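Local coordinates for CheC-like superfamily protein (Shewanella oneidensis, PDB 3H2D) that probably takes part in chemotaxis as a CheX-type phosphatase, removing phosphate from the response regulator CheY, at residues D88-I93 and P117-G122; V4-P9 and K108-E113; Q32-N37 and F148-F153. All coordinates share one frame; numbering follows the deposited sequence. Where two conformers were deposited one is given.

Contact 1: D88-I93 and P117-G122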
ATOM      1  N   ASP B  88      -4.250  13.429  -0.610  1.00 23.06           N
ATOM      2  CA  ASP B  88      -3.981  13.790  -2.001  1.00 24.27           C
ATOM      3  C   ASP B  88      -2.530  14.280  -2.191  1.00 25.15           C
ATOM      4  O   ASP B  88      -1.851  13.837  -3.095  1.00 23.69           O
ATOM      5  CB  ASP B  88      -4.921  14.905  -2.454  1.00 25.08           C
ATOM      6  CG  ASP B  88      -6.318  14.438  -2.692  1.00 28.66           C
ATOM      7  OD1 ASP B  88      -6.610  13.221  -2.719  1.00 29.87           O
ATOM      8  OD2 ASP B  88      -7.137  15.332  -2.903  1.00 30.47           O
ATOM      9  N   LEU B  89      -2.041  15.144  -1.310  1.00 24.65           N
ATOM     10  CA  LEU B  89      -0.669  15.627  -1.446  1.00 25.41           C
ATOM     11  C   LEU B  89       0.348  14.492  -1.276  1.00 24.10           C
ATOM     12  O   LEU B  89       1.315  14.428  -2.005  1.00 23.68           O
ATOM     13  CB  LEU B  89      -0.358  16.740  -0.429  1.00 25.47           C
ATOM     14  CG  LEU B  89       1.073  17.340  -0.524  1.00 26.21           C
ATOM     15  CD1 LEU B  89       1.321  18.009  -1.884  1.00 28.68           C
ATOM     16  CD2 LEU B  89       1.271  18.355   0.581  1.00 29.04           C
ATOM     17  N   VAL B  90       0.129  13.629  -0.300  1.00 23.58           N
ATOM     18  CA  VAL B  90       1.014  12.490  -0.104  1.00 22.25           C
ATOM     19  C   VAL B  90       1.026  11.599  -1.353  1.00 20.80           C
ATOM     20  O   VAL B  90       2.086  11.076  -1.747  1.00 23.13           O
ATOM     21  CB  VAL B  90       0.646  11.720   1.184  1.00 22.80           C
ATOM     22  CG1 VAL B  90       1.408  10.369   1.271  1.00 21.25           C
ATOM     23  CG2 VAL B  90       0.921  12.634   2.420  1.00 21.48           C
ATOM     24  N   GLY B  91      -0.126  11.421  -1.984  1.00 22.76           N
ATOM     25  CA  GLY B  91      -0.220  10.678  -3.239  1.00 22.62           C
ATOM     26  C   GLY B  91       0.627  11.310  -4.310  1.00 25.02           C
ATOM     27  O   GLY B  91       1.358  10.611  -5.012  1.00 25.49           O
ATOM     28  N   GLU B  92       0.562  12.630  -4.428  1.00 23.29           N
ATOM     29  CA  GLU B  92       1.365  13.348  -5.435  1.00 24.50           C
ATOM     30  C   GLU B  92       2.843  13.306  -5.122  1.00 23.40           C
ATOM     31  O   GLU B  92       3.645  13.109  -6.018  1.00 22.86           O
ATOM     32  CB  GLU B  92       0.907  14.803  -5.615  1.00 24.72           C
ATOM     33  CG  GLU B  92      -0.429  14.933  -6.329  1.00 34.11           C
ATOM     34  CD  GLU B  92      -0.398  14.239  -7.719  1.00 43.53           C
ATOM     35  OE1 GLU B  92       0.632  14.350  -8.426  1.00 50.01           O
ATOM     36  OE2 GLU B  92      -1.370  13.537  -8.081  1.00 54.90           O
ATOM     37  N   ILE B  93       3.206  13.427  -3.860  1.00 22.22           N
ATOM     38  CA  ILE B  93       4.610  13.256  -3.466  1.00 24.05           C
ATOM     39  C   ILE B  93       5.080  11.864  -3.831  1.00 22.69           C
ATOM     40  O   ILE B  93       6.192  11.676  -4.378  1.00 21.25           O
ATOM     41  CB  ILE B  93       4.836  13.511  -1.928  1.00 24.48           C
ATOM     42  CG1 ILE B  93       4.594  14.993  -1.621  1.00 25.16           C
ATOM     43  CG2 ILE B  93       6.234  13.062  -1.501  1.00 24.00           C
ATOM     44  CD1 ILE B  93       4.627  15.319  -0.131  1.00 25.11           C
ATOM     45  N   PRO B 117      -0.744   5.394  -6.580  1.00 22.82           N
ATOM     46  CA  PRO B 117      -0.524   5.497  -5.156  1.00 23.42           C
ATOM     47  C   PRO B 117      -1.725   5.084  -4.318  1.00 23.01           C
ATOM     48  O   PRO B 117      -2.855   5.259  -4.716  1.00 21.12           O
ATOM     49  CB  PRO B 117      -0.297   6.992  -4.930  1.00 25.78           C
ATOM     50  CG  PRO B 117       0.070   7.527  -6.246  1.00 24.35           C
ATOM     51  CD  PRO B 117      -0.771   6.731  -7.199  1.00 23.36           C
HETATM   52  N   MSE B 118      -1.439   4.448  -3.194  0.50 24.81           N
HETATM   53  CA  MSE B 118      -2.427   4.269  -2.152  0.50 26.07           C
HETATM   54  C   MSE B 118      -1.859   4.946  -0.947  0.50 25.19           C
HETATM   55  O   MSE B 118      -0.665   4.837  -0.670  0.50 24.11           O
HETATM   56  CB  MSE B 118      -2.656   2.803  -1.847  0.50 27.17           C
HETATM   57  CG  MSE B 118      -3.526   2.127  -2.852  0.50 27.53           C
HETATM   58 SE   MSE B 118      -3.426   0.218  -2.608  0.38 28.10          SE
HETATM   59  CE  MSE B 118      -1.773  -0.144  -3.560  0.50 23.41           C
ATOM     60  N   VAL B 119      -2.716   5.691  -0.262  1.00 23.43           N
ATOM     61  CA  VAL B 119      -2.323   6.421   0.936  1.00 23.65           C
ATOM     62  C   VAL B 119      -3.045   5.891   2.173  1.00 24.65           C
ATOM     63  O   VAL B 119      -4.272   5.807   2.203  1.00 23.76           O
ATOM     64  CB  VAL B 119      -2.565   7.960   0.783  1.00 22.90           C
ATOM     65  CG1 VAL B 119      -2.051   8.742   2.007  1.00 24.67           C
ATOM     66  CG2 VAL B 119      -1.877   8.412  -0.528  1.00 22.22           C
ATOM     67  N   VAL B 120      -2.240   5.560   3.180  1.00 23.46           N
ATOM     68  CA  VAL B 120      -2.676   5.025   4.437  1.00 24.51           C
ATOM     69  C   VAL B 120      -2.735   6.174   5.416  1.00 25.45           C
ATOM     70  O   VAL B 120      -1.802   6.968   5.483  1.00 23.88           O
ATOM     71  CB  VAL B 120      -1.652   4.016   4.953  1.00 26.96           C
ATOM     72  CG1 VAL B 120      -2.050   3.499   6.359  1.00 27.33           C
ATOM     73  CG2 VAL B 120      -1.445   2.871   3.899  1.00 27.79           C
ATOM     74  N   SER B 121      -3.845   6.275   6.141  0.50 25.61           N
ATOM     75  CA  SER B 121      -4.009   7.249   7.217  0.50 25.56           C
ATOM     76  C   SER B 121      -4.356   6.501   8.496  0.50 24.91           C
ATOM     77  O   SER B 121      -5.301   5.724   8.504  0.50 25.25           O
ATOM     78  CB  SER B 121      -5.137   8.226   6.896  0.50 25.40           C
ATOM     79  OG  SER B 121      -4.884   8.949   5.702  0.50 24.27           O
ATOM     80  N   GLY B 122      -3.614   6.764   9.570  1.00 23.99           N
ATOM     81  CA  GLY B 122      -3.839   6.088  10.860  1.00 24.14           C
ATOM     82  C   GLY B 122      -2.711   6.374  11.819  1.00 23.52           C
ATOM     83  O   GLY B 122      -1.560   6.206  11.449  1.00 24.84           O
TER

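Contact 2: V4-P9 and K108-E113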
ATOM      1  N   VAL B   4      22.303  -1.956  -1.445  1.00 25.07           N
ATOM      2  CA  VAL B   4      21.594  -0.975  -0.636  1.00 25.93           C
ATOM      3  C   VAL B   4      21.490   0.343  -1.397  1.00 25.66           C
ATOM      4  O   VAL B   4      20.615   1.110  -1.139  1.00 26.31           O
ATOM      5  CB  VAL B   4      22.285  -0.790   0.762  1.00 26.79           C
ATOM      6  CG1 VAL B   4      23.521   0.029   0.636  1.00 26.25           C
ATOM      7  CG2 VAL B   4      21.361  -0.125   1.744  1.00 31.36           C
ATOM      8  N   ASN B   5      22.386   0.582  -2.352  1.00 26.91           N
ATOM      9  CA  ASN B   5      22.330   1.784  -3.192  1.00 26.63           C
ATOM     10  C   ASN B   5      21.113   1.901  -4.109  1.00 25.08           C
ATOM     11  O   ASN B   5      20.910   2.964  -4.671  1.00 24.29           O
ATOM     12  CB  ASN B   5      23.601   1.912  -4.052  1.00 28.50           C
ATOM     13  CG  ASN B   5      24.832   2.183  -3.216  1.00 32.37           C
ATOM     14  OD1 ASN B   5      24.854   3.105  -2.390  1.00 38.56           O
ATOM     15  ND2 ASN B   5      25.858   1.398  -3.425  1.00 39.07           N
ATOM     16  N   PHE B   6      20.328   0.842  -4.287  1.00 23.94           N
ATOM     17  CA  PHE B   6      19.065   0.950  -5.021  1.00 23.90           C
ATOM     18  C   PHE B   6      18.084   1.922  -4.395  1.00 25.37           C
ATOM     19  O   PHE B   6      17.147   2.370  -5.056  1.00 26.02           O
ATOM     20  CB  PHE B   6      18.435  -0.431  -5.293  1.00 23.75           C
ATOM     21  CG  PHE B   6      19.012  -1.121  -6.481  1.00 24.15           C
ATOM     22  CD1 PHE B   6      18.641  -0.751  -7.759  1.00 26.21           C
ATOM     23  CD2 PHE B   6      19.974  -2.125  -6.338  1.00 22.86           C
ATOM     24  CE1 PHE B   6      19.245  -1.369  -8.901  1.00 27.96           C
ATOM     25  CE2 PHE B   6      20.569  -2.757  -7.458  1.00 28.83           C
ATOM     26  CZ  PHE B   6      20.196  -2.372  -8.743  1.00 25.71           C
ATOM     27  N   ILE B   7      18.268   2.270  -3.112  1.00 22.52           N
ATOM     28  CA  ILE B   7      17.391   3.244  -2.493  1.00 22.00           C
ATOM     29  C   ILE B   7      17.774   4.675  -2.884  1.00 20.98           C
ATOM     30  O   ILE B   7      16.956   5.567  -2.762  1.00 23.23           O
ATOM     31  CB  ILE B   7      17.315   3.045  -0.942  1.00 23.85           C
ATOM     32  CG1 ILE B   7      16.031   3.700  -0.375  1.00 28.36           C
ATOM     33  CG2 ILE B   7      18.582   3.529  -0.240  1.00 25.07           C
ATOM     34  CD1 ILE B   7      15.624   3.179   0.955  1.00 29.85           C
ATOM     35  N   ASN B   8      19.015   4.886  -3.332  1.00 19.91           N
ATOM     36  CA  ASN B   8      19.531   6.225  -3.578  1.00 21.90           C
ATOM     37  C   ASN B   8      18.682   7.088  -4.534  1.00 22.96           C
ATOM     38  O   ASN B   8      18.423   8.235  -4.222  1.00 22.87           O
ATOM     39  CB  ASN B   8      21.005   6.196  -4.011  1.00 24.74           C
ATOM     40  CG  ASN B   8      21.929   5.726  -2.894  1.00 26.26           C
ATOM     41  OD1 ASN B   8      21.503   5.669  -1.754  1.00 33.25           O
ATOM     42  ND2 ASN B   8      23.173   5.407  -3.212  1.00 26.46           N
ATOM     43  N   PRO B   9      18.232   6.551  -5.684  1.00 22.98           N
ATOM     44  CA  PRO B   9      17.317   7.324  -6.575  1.00 23.05           C
ATOM     45  C   PRO B   9      16.025   7.810  -5.911  1.00 21.63           C
ATOM     46  O   PRO B   9      15.499   8.910  -6.233  1.00 22.75           O
ATOM     47  CB  PRO B   9      17.012   6.335  -7.699  1.00 24.11           C
ATOM     48  CG  PRO B   9      18.073   5.341  -7.627  1.00 24.25           C
ATOM     49  CD  PRO B   9      18.589   5.251  -6.262  1.00 23.62           C
ATOM     50  N   LYS B 108      20.192   4.219 -15.913  1.00 20.92           N
ATOM     51  CA  LYS B 108      21.131   3.158 -15.571  1.00 20.68           C
ATOM     52  C   LYS B 108      20.713   1.749 -16.020  1.00 19.24           C
ATOM     53  O   LYS B 108      21.268   0.762 -15.541  1.00 22.38           O
ATOM     54  CB  LYS B 108      21.363   3.149 -14.077  1.00 20.86           C
ATOM     55  CG  LYS B 108      22.148   4.344 -13.598  1.00 23.55           C
ATOM     56  CD  LYS B 108      22.269   4.317 -12.084  1.00 27.34           C
ATOM     57  CE  LYS B 108      23.119   5.439 -11.542  1.00 27.07           C
ATOM     58  NZ  LYS B 108      23.803   5.016 -10.275  1.00 30.35           N
ATOM     59  N   GLY B 109      19.765   1.664 -16.935  1.00 17.44           N
ATOM     60  CA  GLY B 109      19.299   0.391 -17.481  1.00 17.15           C
ATOM     61  C   GLY B 109      18.327  -0.443 -16.676  1.00 18.68           C
ATOM     62  O   GLY B 109      18.037  -1.561 -17.057  1.00 20.48           O
ATOM     63  N   TYR B 110      17.856   0.090 -15.554  0.50 18.78           N
ATOM     64  CA  TYR B 110      16.881  -0.590 -14.716  0.50 19.22           C
ATOM     65  C   TYR B 110      15.528  -0.032 -15.103  0.50 20.38           C
ATOM     66  O   TYR B 110      15.263   1.150 -14.895  0.50 19.54           O
ATOM     67  CB  TYR B 110      17.148  -0.329 -13.233  0.50 19.10           C
ATOM     68  CG  TYR B 110      18.515  -0.752 -12.810  0.50 16.31           C
ATOM     69  CD1 TYR B 110      19.576   0.154 -12.791  0.50 16.59           C
ATOM     70  CD2 TYR B 110      18.775  -2.074 -12.476  0.50 19.06           C
ATOM     71  CE1 TYR B 110      20.868  -0.254 -12.422  0.50 11.19           C
ATOM     72  CE2 TYR B 110      20.052  -2.492 -12.116  0.50 17.99           C
ATOM     73  CZ  TYR B 110      21.092  -1.579 -12.085  0.50 20.29           C
ATOM     74  OH  TYR B 110      22.340  -2.008 -11.712  0.50 18.40           O
ATOM     75  N   GLU B 111      14.711  -0.872 -15.732  1.00 20.71           N
ATOM     76  CA  GLU B 111      13.373  -0.481 -16.171  1.00 19.85           C
ATOM     77  C   GLU B 111      12.242  -0.985 -15.257  1.00 21.00           C
ATOM     78  O   GLU B 111      12.148  -2.175 -14.929  1.00 20.74           O
ATOM     79  CB  GLU B 111      13.123  -0.994 -17.561  1.00 21.00           C
ATOM     80  CG  GLU B 111      14.072  -0.366 -18.602  1.00 24.95           C
ATOM     81  N   PHE B 112      11.351  -0.070 -14.918  1.00 20.51           N
ATOM     82  CA  PHE B 112      10.083  -0.442 -14.261  1.00 21.32           C
ATOM     83  C   PHE B 112       9.042   0.596 -14.572  1.00 21.43           C
ATOM     84  O   PHE B 112       9.355   1.739 -14.982  1.00 22.23           O
ATOM     85  CB  PHE B 112      10.213  -0.627 -12.735  1.00 21.41           C
ATOM     86  CG  PHE B 112      10.461   0.630 -11.979  1.00 22.89           C
ATOM     87  CD1 PHE B 112       9.421   1.415 -11.515  1.00 21.95           C
ATOM     88  CD2 PHE B 112      11.763   1.009 -11.690  1.00 23.31           C
ATOM     89  CE1 PHE B 112       9.684   2.602 -10.795  1.00 28.41           C
ATOM     90  CE2 PHE B 112      12.029   2.147 -11.000  1.00 24.88           C
ATOM     91  CZ  PHE B 112      11.014   2.952 -10.534  1.00 23.27           C
ATOM     92  N   GLU B 113       7.785   0.169 -14.390  1.00 23.16           N
ATOM     93  CA  GLU B 113       6.605   1.019 -14.485  1.00 22.90           C
ATOM     94  C   GLU B 113       5.984   1.030 -13.083  1.00 22.71           C
ATOM     95  O   GLU B 113       5.971   0.010 -12.385  1.00 23.07           O
ATOM     96  CB  GLU B 113       5.584   0.431 -15.462  1.00 25.42           C
ATOM     97  CG  GLU B 113       5.981   0.368 -16.918  1.00 32.15           C
ATOM     98  CD  GLU B 113       6.402   1.711 -17.445  1.00 38.68           C
ATOM     99  OE1 GLU B 113       5.821   2.727 -17.005  1.00 44.39           O
ATOM    100  OE2 GLU B 113       7.327   1.748 -18.299  1.00 52.85           O
TER

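Contact 3: Q32-N37 and F148-F153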
ATOM      1  N   GLN B  32      19.458   0.911   5.785  1.00 37.57           N
ATOM      2  CA  GLN B  32      19.610  -0.287   6.590  1.00 38.65           C
ATOM      3  C   GLN B  32      18.855  -1.401   5.860  1.00 37.31           C
ATOM      4  O   GLN B  32      17.773  -1.170   5.311  1.00 31.16           O
ATOM      5  CB  GLN B  32      18.945  -0.116   7.970  1.00 40.34           C
ATOM      6  CG  GLN B  32      18.970   1.292   8.612  1.00 42.31           C
ATOM      7  CD  GLN B  32      17.782   1.548   9.557  1.00 42.79           C
ATOM      8  N   ILE B  33      19.400  -2.604   5.838  1.00 38.03           N
ATOM      9  CA  ILE B  33      18.547  -3.726   5.550  1.00 41.22           C
ATOM     10  C   ILE B  33      17.574  -3.772   6.734  1.00 44.62           C
ATOM     11  O   ILE B  33      18.011  -3.785   7.885  1.00 44.59           O
ATOM     12  CB  ILE B  33      19.301  -4.999   5.480  1.00 41.56           C
ATOM     13  CG1 ILE B  33      20.054  -5.049   4.152  1.00 42.16           C
ATOM     14  CG2 ILE B  33      18.325  -6.169   5.651  1.00 42.77           C
ATOM     15  CD1 ILE B  33      21.146  -6.112   4.121  1.00 44.13           C
ATOM     16  N   LYS B  34      16.269  -3.771   6.461  1.00 47.60           N
ATOM     17  CA  LYS B  34      15.259  -3.655   7.532  1.00 50.55           C
ATOM     18  C   LYS B  34      15.366  -4.806   8.549  1.00 52.58           C
ATOM     19  O   LYS B  34      15.446  -5.969   8.163  1.00 52.92           O
ATOM     20  CB  LYS B  34      13.828  -3.589   6.958  1.00 50.88           C
ATOM     21  CG  LYS B  34      12.728  -3.346   8.032  1.00 51.69           C
ATOM     22  CD  LYS B  34      11.438  -2.891   7.384  1.00 51.13           C
ATOM     23  CE  LYS B  34      10.334  -2.449   8.362  1.00 52.08           C
ATOM     24  NZ  LYS B  34       9.128  -1.788   7.670  1.00 47.80           N
ATOM     25  N   THR B  35      15.386  -4.469   9.834  1.00 53.06           N
ATOM     26  CA  THR B  35      15.467  -5.481  10.882  1.00 54.68           C
ATOM     27  C   THR B  35      14.581  -5.172  12.106  1.00 56.71           C
ATOM     28  O   THR B  35      14.716  -5.829  13.138  1.00 58.04           O
ATOM     29  CB  THR B  35      16.946  -5.670  11.363  1.00 54.79           C
ATOM     30  OG1 THR B  35      17.425  -4.440  11.904  1.00 56.89           O
ATOM     31  CG2 THR B  35      17.880  -6.119  10.218  1.00 54.13           C
ATOM     32  N   ASP B  36      13.696  -4.178  11.986  1.00 57.84           N
ATOM     33  CA  ASP B  36      12.783  -3.729  13.059  1.00 58.34           C
ATOM     34  C   ASP B  36      11.397  -3.558  12.433  1.00 58.02           C
ATOM     35  O   ASP B  36      11.285  -3.427  11.201  1.00 57.95           O
ATOM     36  CB  ASP B  36      13.205  -2.352  13.626  1.00 58.77           C
ATOM     37  CG  ASP B  36      14.439  -2.417  14.491  1.00 58.06           C
ATOM     38  N   ASN B  37      10.351  -3.555  13.265  1.00 57.03           N
ATOM     39  CA  ASN B  37       9.010  -3.095  12.833  1.00 55.68           C
ATOM     40  C   ASN B  37       8.753  -1.725  13.479  1.00 53.53           C
ATOM     41  O   ASN B  37       7.680  -1.456  14.016  1.00 54.86           O
ATOM     42  CB  ASN B  37       7.918  -4.101  13.214  1.00 55.21           C
ATOM     43  N   PHE B 148      10.213   7.984   6.760  1.00 22.77           N
ATOM     44  CA  PHE B 148      10.939   6.783   6.331  1.00 23.30           C
ATOM     45  C   PHE B 148      10.594   6.456   4.894  1.00 24.59           C
ATOM     46  O   PHE B 148       9.428   6.564   4.494  1.00 24.55           O
ATOM     47  CB  PHE B 148      10.534   5.549   7.163  1.00 23.62           C
ATOM     48  CG  PHE B 148      10.708   5.708   8.624  1.00 24.68           C
ATOM     49  CD1 PHE B 148       9.688   6.175   9.389  1.00 25.94           C
ATOM     50  CD2 PHE B 148      11.896   5.350   9.237  1.00 25.58           C
ATOM     51  CE1 PHE B 148       9.835   6.283  10.753  1.00 29.11           C
ATOM     52  CE2 PHE B 148      12.050   5.458  10.584  1.00 27.14           C
ATOM     53  CZ  PHE B 148      11.031   5.930  11.345  1.00 29.50           C
ATOM     54  N   ILE B 149      11.609   6.063   4.122  1.00 24.81           N
ATOM     55  CA  ILE B 149      11.393   5.414   2.851  1.00 25.59           C
ATOM     56  C   ILE B 149      11.783   3.965   3.026  1.00 23.22           C
ATOM     57  O   ILE B 149      12.786   3.666   3.646  1.00 24.00           O
ATOM     58  CB  ILE B 149      12.262   5.979   1.686  1.00 25.80           C
ATOM     59  CG1 ILE B 149      11.790   7.324   1.230  1.00 32.09           C
ATOM     60  CG2 ILE B 149      12.212   5.033   0.482  1.00 31.21           C
ATOM     61  CD1 ILE B 149      12.829   8.035   0.285  1.00 30.07           C
ATOM     62  N   GLU B 150      10.947   3.070   2.524  1.00 23.15           N
ATOM     63  CA  GLU B 150      11.290   1.679   2.395  1.00 23.08           C
ATOM     64  C   GLU B 150      11.053   1.199   0.953  1.00 22.81           C
ATOM     65  O   GLU B 150       9.987   1.453   0.376  1.00 22.92           O
ATOM     66  CB  GLU B 150      10.509   0.827   3.399  1.00 23.48           C
ATOM     67  CG  GLU B 150      10.914  -0.647   3.389  1.00 24.33           C
ATOM     68  CD  GLU B 150      10.317  -1.523   4.497  1.00 28.03           C
ATOM     69  OE1 GLU B 150       9.637  -1.000   5.420  1.00 28.79           O
ATOM     70  OE2 GLU B 150      10.546  -2.764   4.423  1.00 31.72           O
ATOM     71  N   VAL B 151      12.039   0.503   0.386  0.50 22.93           N
ATOM     72  CA  VAL B 151      11.860  -0.156  -0.910  0.50 22.58           C
ATOM     73  C   VAL B 151      12.161  -1.657  -0.801  0.50 23.19           C
ATOM     74  O   VAL B 151      12.963  -2.094   0.031  0.50 24.27           O
ATOM     75  CB  VAL B 151      12.714   0.524  -2.032  0.50 23.17           C
ATOM     76  CG1 VAL B 151      14.146  -0.000  -2.039  0.50 18.14           C
ATOM     77  CG2 VAL B 151      12.086   0.285  -3.385  0.50 23.28           C
ATOM     78  N   CYS B 152      11.512  -2.452  -1.637  1.00 24.43           N
ATOM     79  CA  CYS B 152      11.767  -3.904  -1.680  1.00 26.38           C
ATOM     80  C   CYS B 152      11.597  -4.345  -3.103  1.00 28.96           C
ATOM     81  O   CYS B 152      10.658  -3.917  -3.746  1.00 28.15           O
ATOM     82  CB  CYS B 152      10.780  -4.635  -0.806  1.00 27.82           C
ATOM     83  SG  CYS B 152      11.184  -6.377  -0.566  1.00 34.52           S
ATOM     84  N   PHE B 153      12.514  -5.163  -3.616  1.00 29.09           N
ATOM     85  CA  PHE B 153      12.383  -5.699  -4.987  1.00 30.25           C
ATOM     86  C   PHE B 153      12.678  -7.174  -4.963  1.00 31.73           C
ATOM     87  O   PHE B 153      13.572  -7.596  -4.226  1.00 28.88           O
ATOM     88  CB  PHE B 153      13.379  -5.051  -5.922  1.00 31.41           C
ATOM     89  CG  PHE B 153      13.022  -3.663  -6.331  1.00 37.62           C
ATOM     90  CD1 PHE B 153      11.996  -3.433  -7.250  1.00 36.68           C
ATOM     91  CD2 PHE B 153      13.724  -2.576  -5.823  1.00 43.73           C
ATOM     92  CE1 PHE B 153      11.663  -2.142  -7.632  1.00 38.87           C
ATOM     93  CE2 PHE B 153      13.402  -1.282  -6.208  1.00 43.52           C
ATOM     94  CZ  PHE B 153      12.365  -1.070  -7.115  1.00 39.62           C
TER
HETATM   95  O   HOH W   1       9.175  -4.518   5.660  1.00 22.23           O

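Contact 1: D88-I93 and P117-G122
With CG1 anti to the backbone N in both residues (chi1 170° in Val90, -176° in Val119), the two valines each turn this methyl toward the other, and the CG1 atoms of Val90 and Val119 meet at 3.9 Å, the side chains crossing at a slant. The second methyl of Val119, CG2, lies beside that residue's own backbone N and reaches the helix backbone instead, 3.8 Å from Gly91 N and 3.9 Å from Gly91 CA. Where Gly91 presents bare backbone, Pro117 comes in as well: its ring rests against the next peptide group, Pro117 CG lying 3.6 Å from Gly91 O. Helix 84-107 is thus laid across strand 113-122, the outermost strand of this chain's antiparallel sheet, as in the alpha/beta layering of the CheC-like fold. Val43 of the adjoining strand touches both valines, and Val67 of helix 64-75 packs on Val90. Met118 to Ser121 pair antiparallel with a strand of the second subunit, continuing the sheet across the dimer. Between helix and strand the chemistry is van der Waals: four buried residues bring methyls, a proline ring and a glycine backbone together, so the spacing is probably set by the fit of these surfaces.

Contact 2: V4-P9 and K108-E113
Tyr110, in the turn that leads out of helix 84-107, receives the edge of Phe6, from the 3-10 segment 4-6 that precedes helix 8-21, in a T-shaped stack. The ring planes stand at 90° and the centroids are 4.9 Å apart. Phe6 points its CE1-CZ edge at the tyrosine face: Phe6 CZ lies 3.4 Å from Tyr110 CE2, and Phe6 CE1 sits 3.5 Å above the Tyr110 plane, offset toward the rim. Tyr110 CE2 in turn lies in the plane of the Phe6 ring. The tyrosine face is presented with CG anti to the carbonyl carbon (chi1 -58°), though Tyr110 was deposited in two conformers and the stack describes one of them. The turn itself is a Schellman motif, in which Gly109, with positive phi, is the C-prime residue and Tyr110 N bonds back to Leu105 O. Leu105 of the same helix touches both rings and also Pro9 and Phe112, joining this surface pair to the packing between the two helices. With an alanine in place of Phe6, the Tyr110 face would probably lose its edge partner and Leu105 would be less covered. On the N-terminal side, Asn8 ND2 makes a weak hydrogen bond to Asn5 OD1 at 3.0 Å, with an N-H...O angle of 127°, within segment 4-9.

Contact 3: Q32-N37 and F148-F153
The ionic part of the contact is a salt bridge between Lys34 and Glu150: Lys34 NZ stands 2.4 Å from Glu150 OE1, a separation so short that its exact value is doubtful. Both chains run out extended, each with CG anti to the backbone N (chi1 -175° in both), and cross at about a right angle, so the aliphatic part of the lysine passes the carboxylate before the amine reaches it. That gives the second kind of contact, with Lys34 CD 3.1 Å from Glu150 OE2, likewise doubtful. The third is through water: one molecule donates to Glu150 OE2 at a short 2.5 Å and accepts a weak bond from Lys34 NZ at 3.4 Å. In the sheet, strand 135-142 separates 27-33 from 145-153, so the pair reaches past a whole strand; backbone bonds tie Lys34 to Lys135 of that strand and Glu150 to Ser59 on the other side. Lys34 NZ also donates to Ile127 O, and His129 touches Glu150, so strand 125-129 borders the ion pair. Glu150 is buried, and the amine together with the water is likely to offset the cost of holding a carboxylate there; the two charges probably largely balance.

In the fold
Contacts 1 and 2 tap the same connection: the helix of 88-93 runs to the turn of 108-113, from which the chain returns as the strand of 117-122. Their centres are 22 Å apart, on opposite sides of the chain's centre. Contact 3 lies about 15 Å from contact 2 and 19 Å from contact 1, centre to centre. It touches contact 2 on one face of the sheet: Ile7 CD1 packs 3.9 Å from Ile149 CG2, whereas the adjacent Glu150 turns to the other sheet face to meet Lys34. Contact 1 is buried and reaches the subunit interface at one outermost strand of this chain's sheet; contact 3 ties in the other.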